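Local coordinates for protein alpha-1,6-mannanase (PDB 4V1S) that probably hydrolyses alpha-1,6-linked mannose backbones of mannan as a family GH76 endo-acting glycoside hydrolase of a gut Bacteroides, at residues Y91-S96 / A387-R392; Y116-Y121 / K136-F141; A125-L130 / D143-T148. All blocks are in the same frame, centred on the assembly; numbering follows the deposited sequence.

Contact 1: residues Y91-S96 / A387-R392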
loop_
_atom_site.group_PDB
_atom_site.type_symbol
_atom_site.label_atom_id
_atom_site.label_comp_id
_atom_site.label_asym_id
_atom_site.label_seq_id
_atom_site.Cartn_x
_atom_site.Cartn_y
_atom_site.Cartn_z
ATOM N N TYR A 91 2.070 4.189 -11.560
ATOM C CA TYR A 91 1.670 5.100 -12.645
ATOM C C TYR A 91 1.198 6.441 -12.088
ATOM O O TYR A 91 1.474 7.513 -12.651
ATOM C CB TYR A 91 0.595 4.469 -13.531
ATOM C CG TYR A 91 0.927 3.106 -14.100
ATOM C CD1 TYR A 91 2.171 2.818 -14.625
ATOM C CD2 TYR A 91 -0.045 2.111 -14.161
ATOM C CE1 TYR A 91 2.449 1.545 -15.113
ATOM C CE2 TYR A 91 0.210 0.866 -14.702
ATOM C CZ TYR A 91 1.440 0.589 -15.220
ATOM O OH TYR A 91 1.671 -0.705 -15.724
ATOM N N THR A 92 0.485 6.391 -10.982
ATOM C CA THR A 92 0.078 7.610 -10.308
ATOM C C THR A 92 1.268 8.482 -9.910
ATOM O O THR A 92 1.294 9.674 -10.210
ATOM C CB THR A 92 -0.767 7.280 -9.098
ATOM O OG1 THR A 92 -1.951 6.588 -9.528
ATOM C CG2 THR A 92 -1.123 8.566 -8.325
ATOM N N GLU A 93 2.275 7.881 -9.274
ATOM C CA GLU A 93 3.475 8.639 -8.937
ATOM C C GLU A 93 4.187 9.145 -10.194
ATOM O O GLU A 93 4.745 10.247 -10.197
ATOM C CB GLU A 93 4.414 7.816 -8.076
ATOM C CG GLU A 93 5.570 8.567 -7.443
ATOM C CD GLU A 93 5.198 9.485 -6.273
ATOM O OE1 GLU A 93 4.018 9.842 -6.112
ATOM O OE2 GLU A 93 6.113 9.878 -5.497
ATOM N N GLY A 94 4.148 8.348 -11.259
ATOM C CA GLY A 94 4.697 8.755 -12.552
ATOM C C GLY A 94 4.181 10.097 -13.049
ATOM O O GLY A 94 4.937 10.861 -13.658
ATOM N N ILE A 95 2.912 10.402 -12.759
ATOM C CA ILE A 95 2.322 11.657 -13.212
ATOM C C ILE A 95 3.128 12.865 -12.679
ATOM O O ILE A 95 3.206 13.904 -13.339
ATOM C CB ILE A 95 0.833 11.805 -12.773
ATOM C CG1 ILE A 95 -0.074 10.667 -13.288
ATOM C CG2 ILE A 95 0.284 13.119 -13.258
ATOM C CD1 ILE A 95 -0.146 10.514 -14.786
ATOM N N SER A 96 3.701 12.731 -11.478
ATOM C CA SER A 96 4.494 13.797 -10.866
ATOM C C SER A 96 5.797 14.041 -11.618
ATOM O O SER A 96 6.337 15.146 -11.599
ATOM C CB SER A 96 4.791 13.495 -9.391
ATOM O OG SER A 96 3.599 13.499 -8.612
ATOM N N ALA A 387 11.245 7.169 -5.403
ATOM C CA ALA A 387 12.609 7.687 -5.302
ATOM C C ALA A 387 12.904 8.704 -6.419
ATOM O O ALA A 387 13.496 9.726 -6.174
ATOM C CB ALA A 387 13.602 6.539 -5.346
ATOM N N ALA A 388 12.446 8.424 -7.633
ATOM C CA ALA A 388 12.623 9.355 -8.744
ATOM C C ALA A 388 11.959 10.700 -8.453
ATOM O O ALA A 388 12.513 11.760 -8.744
ATOM C CB ALA A 388 12.068 8.738 -10.022
ATOM N N ASN A 389 10.777 10.654 -7.854
ATOM C CA ASN A 389 10.039 11.866 -7.533
ATOM C C ASN A 389 10.780 12.681 -6.476
ATOM O O ASN A 389 10.925 13.875 -6.610
ATOM C CB ASN A 389 8.618 11.505 -7.083
ATOM C CG ASN A 389 7.721 12.701 -6.972
ATOM O OD1 ASN A 389 7.881 13.684 -7.700
ATOM N ND2 ASN A 389 6.770 12.638 -6.066
ATOM N N TYR A 390 11.256 12.025 -5.417
ATOM C CA TYR A 390 11.967 12.745 -4.360
ATOM C C TYR A 390 13.348 13.258 -4.804
ATOM O O TYR A 390 13.787 14.303 -4.340
ATOM C CB TYR A 390 11.999 11.954 -3.052
ATOM C CG TYR A 390 10.701 12.110 -2.330
ATOM C CD1 TYR A 390 9.621 11.276 -2.612
ATOM C CD2 TYR A 390 10.531 13.134 -1.409
ATOM C CE1 TYR A 390 8.420 11.438 -1.994
ATOM C CE2 TYR A 390 9.333 13.319 -0.765
ATOM C CZ TYR A 390 8.268 12.490 -1.061
ATOM O OH TYR A 390 7.080 12.688 -0.401
ATOM N N LYS A 391 13.996 12.545 -5.721
ATOM C CA LYS A 391 15.251 13.032 -6.304
ATOM C C LYS A 391 14.963 14.345 -7.064
ATOM O O LYS A 391 15.698 15.314 -6.941
ATOM C CB LYS A 391 15.851 11.974 -7.227
ATOM C CG LYS A 391 17.152 12.396 -7.889
ATOM C CD LYS A 391 17.771 11.309 -8.766
ATOM C CE LYS A 391 19.054 11.817 -9.416
ATOM N NZ LYS A 391 19.733 10.777 -10.235
ATOM N N ARG A 392 13.856 14.352 -7.819
ATOM C CA ARG A 392 13.417 15.541 -8.582
ATOM C C ARG A 392 13.091 16.718 -7.645
ATOM O O ARG A 392 13.530 17.834 -7.872
ATOM C CB ARG A 392 12.203 15.174 -9.465
ATOM C CG ARG A 392 11.376 16.344 -10.010
ATOM C CD ARG A 392 10.004 15.887 -10.518
ATOM N NE ARG A 392 9.005 15.636 -9.462
ATOM C CZ ARG A 392 8.373 16.593 -8.761
ATOM N NH1 ARG A 392 8.652 17.886 -8.956
ATOM N NH2 ARG A 392 7.466 16.256 -7.831
#

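Contact 2: residues Y116-Y121 / K136-F141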
loop_
_atom_site.group_PDB
_atom_site.type_symbol
_atom_site.label_atom_id
_atom_site.label_comp_id
_atom_site.label_asym_id
_atom_site.label_seq_id
_atom_site.Cartn_x
_atom_site.Cartn_y
_atom_site.Cartn_z
ATOM N N TYR A 116 -12.172 -5.765 -12.102
ATOM C CA TYR A 116 -12.318 -6.266 -10.733
ATOM C C TYR A 116 -13.476 -5.633 -9.952
ATOM O O TYR A 116 -13.723 -6.002 -8.796
ATOM C CB TYR A 116 -11.018 -6.034 -9.962
ATOM C CG TYR A 116 -9.791 -6.764 -10.503
ATOM C CD1 TYR A 116 -9.136 -6.335 -11.642
ATOM C CD2 TYR A 116 -9.298 -7.890 -9.881
ATOM C CE1 TYR A 116 -8.013 -6.963 -12.112
ATOM C CE2 TYR A 116 -8.149 -8.513 -10.342
ATOM C CZ TYR A 116 -7.550 -8.095 -11.484
ATOM O OH TYR A 116 -6.442 -8.763 -11.948
ATOM N N TRP A 117 -14.136 -4.627 -10.540
ATOM C CA TRP A 117 -15.207 -3.918 -9.829
ATOM C C TRP A 117 -16.511 -4.666 -9.934
ATOM O O TRP A 117 -16.957 -5.007 -11.037
ATOM C CB TRP A 117 -15.379 -2.543 -10.434
ATOM C CG TRP A 117 -16.461 -1.699 -9.831
ATOM C CD1 TRP A 117 -17.669 -1.425 -10.368
ATOM C CD2 TRP A 117 -16.412 -1.028 -8.568
ATOM N NE1 TRP A 117 -18.367 -0.579 -9.559
ATOM C CE2 TRP A 117 -17.636 -0.338 -8.429
ATOM C CE3 TRP A 117 -15.457 -0.952 -7.525
ATOM C CZ2 TRP A 117 -17.915 0.479 -7.346
ATOM C CZ3 TRP A 117 -15.758 -0.165 -6.448
ATOM C CH2 TRP A 117 -17.000 0.530 -6.356
ATOM N N HIS A 118 -17.152 -4.850 -8.782
ATOM C CA HIS A 118 -18.496 -5.385 -8.743
ATOM C C HIS A 118 -19.478 -4.283 -8.392
ATOM O O HIS A 118 -19.380 -3.717 -7.335
ATOM C CB HIS A 118 -18.619 -6.546 -7.754
ATOM C CG HIS A 118 -19.751 -7.469 -8.060
ATOM N ND1 HIS A 118 -21.073 -7.069 -8.037
ATOM C CD2 HIS A 118 -19.765 -8.775 -8.418
ATOM C CE1 HIS A 118 -21.846 -8.081 -8.373
ATOM N NE2 HIS A 118 -21.079 -9.134 -8.587
ATOM N N PRO A 119 -20.457 -4.010 -9.279
ATOM C CA PRO A 119 -21.350 -2.846 -9.052
ATOM C C PRO A 119 -22.427 -3.090 -8.006
ATOM O O PRO A 119 -23.030 -2.153 -7.543
ATOM C CB PRO A 119 -22.010 -2.638 -10.401
ATOM C CG PRO A 119 -21.985 -3.982 -11.039
ATOM C CD PRO A 119 -20.710 -4.638 -10.581
ATOM N N ASN A 120 -22.663 -4.345 -7.642
ATOM C CA ASN A 120 -23.716 -4.672 -6.663
ATOM C C ASN A 120 -23.696 -6.146 -6.352
ATOM O O ASN A 120 -24.307 -6.956 -7.091
ATOM C CB ASN A 120 -25.151 -4.303 -7.119
ATOM C CG ASN A 120 -26.194 -4.760 -6.093
ATOM O OD1 ASN A 120 -25.830 -5.099 -4.951
ATOM N ND2 ASN A 120 -27.447 -4.795 -6.467
ATOM N N TYR A 121 -23.078 -6.491 -5.226
ATOM C CA TYR A 121 -23.216 -7.831 -4.709
ATOM C C TYR A 121 -23.805 -7.698 -3.322
ATOM O O TYR A 121 -23.269 -6.968 -2.467
ATOM C CB TYR A 121 -21.908 -8.606 -4.721
ATOM C CG TYR A 121 -21.982 -9.925 -3.999
ATOM C CD1 TYR A 121 -22.855 -10.954 -4.421
ATOM C CD2 TYR A 121 -21.266 -10.142 -2.833
ATOM C CE1 TYR A 121 -22.912 -12.172 -3.757
ATOM C CE2 TYR A 121 -21.334 -11.372 -2.159
ATOM C CZ TYR A 121 -22.192 -12.358 -2.605
ATOM O OH TYR A 121 -22.294 -13.586 -1.960
ATOM N N LYS A 136 -21.905 -12.311 -11.354
ATOM C CA LYS A 136 -21.060 -13.312 -10.679
ATOM C C LYS A 136 -20.961 -12.991 -9.194
ATOM O O LYS A 136 -21.136 -11.851 -8.794
ATOM C CB LYS A 136 -19.658 -13.303 -11.262
ATOM C CG LYS A 136 -19.588 -13.874 -12.654
ATOM C CD LYS A 136 -18.281 -13.476 -13.329
ATOM C CE LYS A 136 -17.246 -14.575 -13.252
ATOM N NZ LYS A 136 -16.353 -14.483 -12.063
ATOM N N VAL A 137 -20.704 -14.020 -8.409
ATOM C CA VAL A 137 -20.511 -13.886 -6.986
ATOM C C VAL A 137 -19.017 -13.583 -6.806
ATOM O O VAL A 137 -18.154 -14.397 -7.213
ATOM C CB VAL A 137 -20.878 -15.178 -6.250
ATOM C CG1 VAL A 137 -20.469 -15.110 -4.778
ATOM C CG2 VAL A 137 -22.376 -15.442 -6.365
ATOM N N PRO A 138 -18.696 -12.439 -6.181
ATOM C CA PRO A 138 -17.315 -12.044 -5.989
ATOM C C PRO A 138 -16.787 -12.418 -4.609
ATOM O O PRO A 138 -17.573 -12.656 -3.688
ATOM C CB PRO A 138 -17.389 -10.520 -6.111
ATOM C CG PRO A 138 -18.702 -10.218 -5.400
ATOM C CD PRO A 138 -19.618 -11.359 -5.787
ATOM N N ASP A 139 -15.470 -12.482 -4.496
ATOM C CA ASP A 139 -14.767 -12.722 -3.236
ATOM C C ASP A 139 -14.130 -11.389 -2.898
ATOM O O ASP A 139 -13.164 -10.974 -3.549
ATOM C CB ASP A 139 -13.727 -13.834 -3.423
ATOM C CG ASP A 139 -13.235 -14.450 -2.117
ATOM O OD1 ASP A 139 -13.825 -14.232 -1.024
ATOM O OD2 ASP A 139 -12.227 -15.208 -2.188
ATOM N N ARG A 140 -14.705 -10.697 -1.906
ATOM C CA ARG A 140 -14.278 -9.312 -1.623
ATOM C C ARG A 140 -13.686 -9.141 -0.237
ATOM O O ARG A 140 -14.091 -9.857 0.701
ATOM C CB ARG A 140 -15.413 -8.328 -1.849
ATOM C CG ARG A 140 -16.032 -8.431 -3.238
ATOM C CD ARG A 140 -16.941 -7.279 -3.568
ATOM N NE ARG A 140 -18.162 -7.313 -2.750
ATOM C CZ ARG A 140 -19.216 -6.523 -2.958
ATOM N NH1 ARG A 140 -19.216 -5.655 -3.946
ATOM N NH2 ARG A 140 -20.298 -6.622 -2.198
ATOM N N PHE A 141 -12.686 -8.251 -0.170
ATOM C CA PHE A 141 -11.851 -8.005 1.005
ATOM C C PHE A 141 -11.856 -6.544 1.352
ATOM O O PHE A 141 -11.673 -5.696 0.488
ATOM C CB PHE A 141 -10.421 -8.493 0.720
ATOM C CG PHE A 141 -10.358 -9.986 0.503
ATOM C CD1 PHE A 141 -10.745 -10.539 -0.732
ATOM C CD2 PHE A 141 -9.993 -10.827 1.517
ATOM C CE1 PHE A 141 -10.700 -11.899 -0.946
ATOM C CE2 PHE A 141 -9.982 -12.206 1.316
ATOM C CZ PHE A 141 -10.357 -12.729 0.093
#

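Contact 3: residues A125-L130 / D143-T148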
loop_
_atom_site.group_PDB
_atom_site.type_symbol
_atom_site.label_atom_id
_atom_site.label_comp_id
_atom_site.label_asym_id
_atom_site.label_seq_id
_atom_site.Cartn_x
_atom_site.Cartn_y
_atom_site.Cartn_z
ATOM N N ALA A 125 -21.561 -2.154 -3.825
ATOM C CA ALA A 125 -20.480 -2.202 -4.813
ATOM C C ALA A 125 -19.114 -2.242 -4.135
ATOM O O ALA A 125 -18.940 -1.699 -3.042
ATOM C CB ALA A 125 -20.556 -0.950 -5.690
ATOM N N GLY A 126 -18.140 -2.839 -4.812
ATOM C CA GLY A 126 -16.813 -2.851 -4.296
ATOM C C GLY A 126 -15.930 -3.715 -5.176
ATOM O O GLY A 126 -16.413 -4.527 -5.976
ATOM N N TYR A 127 -14.619 -3.530 -5.048
ATOM C CA TYR A 127 -13.678 -4.347 -5.804
ATOM C C TYR A 127 -13.566 -5.775 -5.214
ATOM O O TYR A 127 -13.628 -5.950 -4.019
ATOM C CB TYR A 127 -12.280 -3.722 -5.797
ATOM C CG TYR A 127 -12.142 -2.480 -6.656
ATOM C CD1 TYR A 127 -12.023 -2.569 -8.046
ATOM C CD2 TYR A 127 -12.170 -1.212 -6.090
ATOM C CE1 TYR A 127 -11.970 -1.417 -8.846
ATOM C CE2 TYR A 127 -12.070 -0.068 -6.879
ATOM C CZ TYR A 127 -11.967 -0.174 -8.266
ATOM O OH TYR A 127 -11.878 0.975 -9.027
ATOM N N ALA A 128 -13.398 -6.732 -6.121
ATOM C CA ALA A 128 -13.126 -8.159 -5.835
ATOM C C ALA A 128 -11.652 -8.482 -5.984
ATOM O O ALA A 128 -10.891 -7.754 -6.657
ATOM C CB ALA A 128 -13.981 -9.041 -6.722
ATOM N N THR A 129 -11.272 -9.624 -5.404
ATOM C CA THR A 129 -9.904 -10.051 -5.431
ATOM C C THR A 129 -9.485 -10.537 -6.829
ATOM O O THR A 129 -8.315 -10.456 -7.200
ATOM C CB THR A 129 -9.640 -11.133 -4.379
ATOM O OG1 THR A 129 -8.243 -11.162 -4.077
ATOM C CG2 THR A 129 -10.185 -12.484 -4.787
ATOM N N LEU A 130 -10.450 -11.019 -7.596
ATOM C CA LEU A 130 -10.239 -11.444 -8.974
ATOM C C LEU A 130 -11.265 -10.773 -9.889
ATOM O O LEU A 130 -12.262 -10.232 -9.427
ATOM C CB LEU A 130 -10.379 -12.968 -9.056
ATOM C CG LEU A 130 -9.214 -13.813 -8.525
ATOM C CD1 LEU A 130 -9.623 -15.258 -8.320
ATOM C CD2 LEU A 130 -7.993 -13.720 -9.436
ATOM N N ASP A 143 -9.744 -4.911 3.181
ATOM C CA ASP A 143 -8.417 -4.335 3.036
ATOM C C ASP A 143 -8.070 -4.000 1.581
ATOM O O ASP A 143 -7.614 -2.896 1.303
ATOM C CB ASP A 143 -7.315 -5.157 3.723
ATOM C CG ASP A 143 -7.159 -6.555 3.158
ATOM O OD1 ASP A 143 -8.107 -7.070 2.530
ATOM O OD2 ASP A 143 -6.084 -7.172 3.363
ATOM N N GLU A 144 -8.343 -4.927 0.658
ATOM C CA GLU A 144 -8.024 -4.695 -0.751
ATOM C C GLU A 144 -8.700 -3.406 -1.230
ATOM O O GLU A 144 -8.119 -2.636 -1.998
ATOM C CB GLU A 144 -8.465 -5.864 -1.639
ATOM C CG GLU A 144 -7.632 -7.103 -1.450
ATOM C CD GLU A 144 -8.097 -8.296 -2.268
ATOM O OE1 GLU A 144 -9.203 -8.248 -2.854
ATOM O OE2 GLU A 144 -7.351 -9.333 -2.268
ATOM N N ASN A 145 -9.935 -3.195 -0.781
ATOM C CA ASN A 145 -10.656 -1.983 -1.151
ATOM C C ASN A 145 -10.004 -0.709 -0.626
ATOM O O ASN A 145 -10.010 0.311 -1.317
ATOM C CB ASN A 145 -12.164 -2.077 -0.807
ATOM C CG ASN A 145 -12.915 -2.814 -1.905
ATOM O OD1 ASN A 145 -13.454 -2.202 -2.810
ATOM N ND2 ASN A 145 -12.845 -4.140 -1.885
ATOM N N GLY A 146 -9.443 -0.772 0.580
ATOM C CA GLY A 146 -8.714 0.351 1.165
ATOM C C GLY A 146 -7.391 0.643 0.501
ATOM O O GLY A 146 -7.077 1.788 0.193
ATOM N N TRP A 147 -6.621 -0.407 0.217
ATOM C CA TRP A 147 -5.414 -0.228 -0.559
ATOM C C TRP A 147 -5.686 0.457 -1.869
ATOM O O TRP A 147 -4.932 1.324 -2.319
ATOM C CB TRP A 147 -4.793 -1.594 -0.888
ATOM C CG TRP A 147 -3.988 -2.378 0.144
ATOM C CD1 TRP A 147 -4.456 -3.186 1.163
ATOM C CD2 TRP A 147 -2.568 -2.539 0.139
ATOM N NE1 TRP A 147 -3.407 -3.810 1.795
ATOM C CE2 TRP A 147 -2.239 -3.449 1.181
ATOM C CE3 TRP A 147 -1.536 -2.016 -0.653
ATOM C CZ2 TRP A 147 -0.915 -3.855 1.441
ATOM C CZ3 TRP A 147 -0.225 -2.400 -0.375
ATOM C CH2 TRP A 147 0.068 -3.322 0.655
ATOM N N THR A 148 -6.794 0.048 -2.507
ATOM C CA THR A 148 -7.149 0.574 -3.829
ATOM C C THR A 148 -7.631 2.023 -3.714
ATOM O O THR A 148 -7.194 2.884 -4.483
ATOM C CB THR A 148 -8.217 -0.297 -4.508
ATOM O OG1 THR A 148 -7.714 -1.638 -4.623
ATOM C CG2 THR A 148 -8.583 0.222 -5.857
HETATM O O HOH W 1 -11.674 -7.326 -2.554
#

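Contact 1: residues Y91-S96 / A387-R392
Glu93 and Asn389 meet where two nearly parallel helices run side by side, their axes 9.4 Å apart and inclined by 17°. The tight part is here: Asn389 ND2 donates to Glu93 OE2 at 2.9 Å, reaching the oxygen from above the carboxylate, whose plane stands 89° from that of the amide. Glu93 gets there by bending its chain at CG (chi2 73°), which swings the carboxylate over to the other helix; the same OE2 also forms a salt bridge with Arg386. The far end of the Asn389 amide is held from its own helix, since Arg392 NE and NH2 lie 2.9 and 2.6 Å from Asn389 OD1 and both donate to it in the guanidinium plane. That side-on grip should fix the amide's rotation and keep ND2 aimed at Glu93. Toward the solvent the contact loosens: the carbonyl oxygen of Ser96 rests over one guanidinium face of exposed Arg392 without a hydrogen bond. Helix 81-97 also packs on helices 99-114 and 142-159, while helix 374-394 leans on 46-61 and 334-350, so the contact joins the early and final helices of the alpha-helical fold.

Contact 2: residues Y116-Y121 / K136-F141
Pro138 fits into the corner made by the rings of His118 and Tyr121. The proline CD sits over one face of the Tyr121 ring, 3.5 Å from its centroid and 20° off the normal, a CH-pi contact, while CG of the same pyrrolidine comes within 3.5 Å of His118 CD2. Tyr121 CG lies anti to the backbone N (chi1 171°), which carries the ring out over Pro138. Beyond it, Val137 CG1 touches the phenol end of Tyr121, 3.7 Å from OH. A short hydrogen bond joins the segments: His118 NE2 donates to Lys136 O at 2.7 Å, in the imidazole plane and close to the line of the carbonyl. Asn120 N donates to His118 ND1 at 3.2 Å, so both ring nitrogens are engaged, which fixes the orientation of the ring. With His118 cut back to an alanine, the Lys136 carbonyl and the Asn120 amide would probably lose these mates and a gap would open beside Pro138. A second layer comes from Arg140: its NE is salt-bridged to Glu191 and its NH1 is bonded to Ile124 O, which help fix the guanidinium with its face on Tyr121 CB. The loop 136-141 thus covers strand 117-121 of the two-stranded antiparallel sheet with 124-127, then runs into helix 142-159.

Contact 3: residues A125-L130 / D143-T148
Asn145 lays its amide alongside the backbone of Tyr127, pairing with both the backbone N-H and C=O of that residue where a beta-hairpin (strands 117-121 and 124-127) docks on a helix of the (alpha/alpha)6 barrel of family GH76. Tyr127 N donates to Asn145 OD1 at 2.9 Å, in the carbonyl plane on a lone pair, and Asn145 ND2 returns a bond to Tyr127 O, also at 2.9 Å and nearly straight (166°). The side-chain amide therefore serves this residue much as a neighbouring strand would. ND2 has a second acceptor in Phe141 O, one helical turn back, which helps settle which end of the amide is which. The strand runs nearly perpendicular to the helix, at 80°, with Tyr127 meeting Asn145 and Thr148, and Thr129 meeting Glu144. The Tyr127 ring, with CG anti to its carbonyl carbon (chi1 -72°), extends to Thr148, whose methyl CG2 touches Tyr127 CE2 at 3.6 Å; its other neighbours include Trp117, edge-to-face, and Ile81. On the loop past the strand, Thr129 OG1 donates to Glu144 OE2 at 2.7 Å, and Glu144 OE2 accepts on its syn lone pair, the carboxylate being carried on an extended chain. A bound glycerol, probably from the crystallisation liquor, sits about 4 Å from the Glu144 side chain and hydrogen-bonds Asp143 and Trp147, consistent with this helix facing a pocket. The other carboxylate oxygen, Glu144 OE1, reaches the strand backbone through a water, 2.7 Å from it and 2.8 Å from Tyr127 O.

How the contacts relate
Contacts 2 and 3 work on the same two-stranded hairpin, their centres about 9 Å apart, and are stitched together by backbone pairing, His118 N to Gly126 O and Tyr116 O to Ala128 N. Contact 3 is buried and relies on directed polar bonds, an amide on the strand backbone and a carboxylate on a threonine hydroxyl, whereas contact 2, partly exposed, combines proline and aromatic packing with a histidine bond and a buried arginine. Contact 1 is remote, its centre about 25 Å from that of contact 3, and joins two helices by a carboxylate-amide hydrogen bond backed by an arginine, with one side toward solvent. It closes a long chain loop within which the other two contacts are nested.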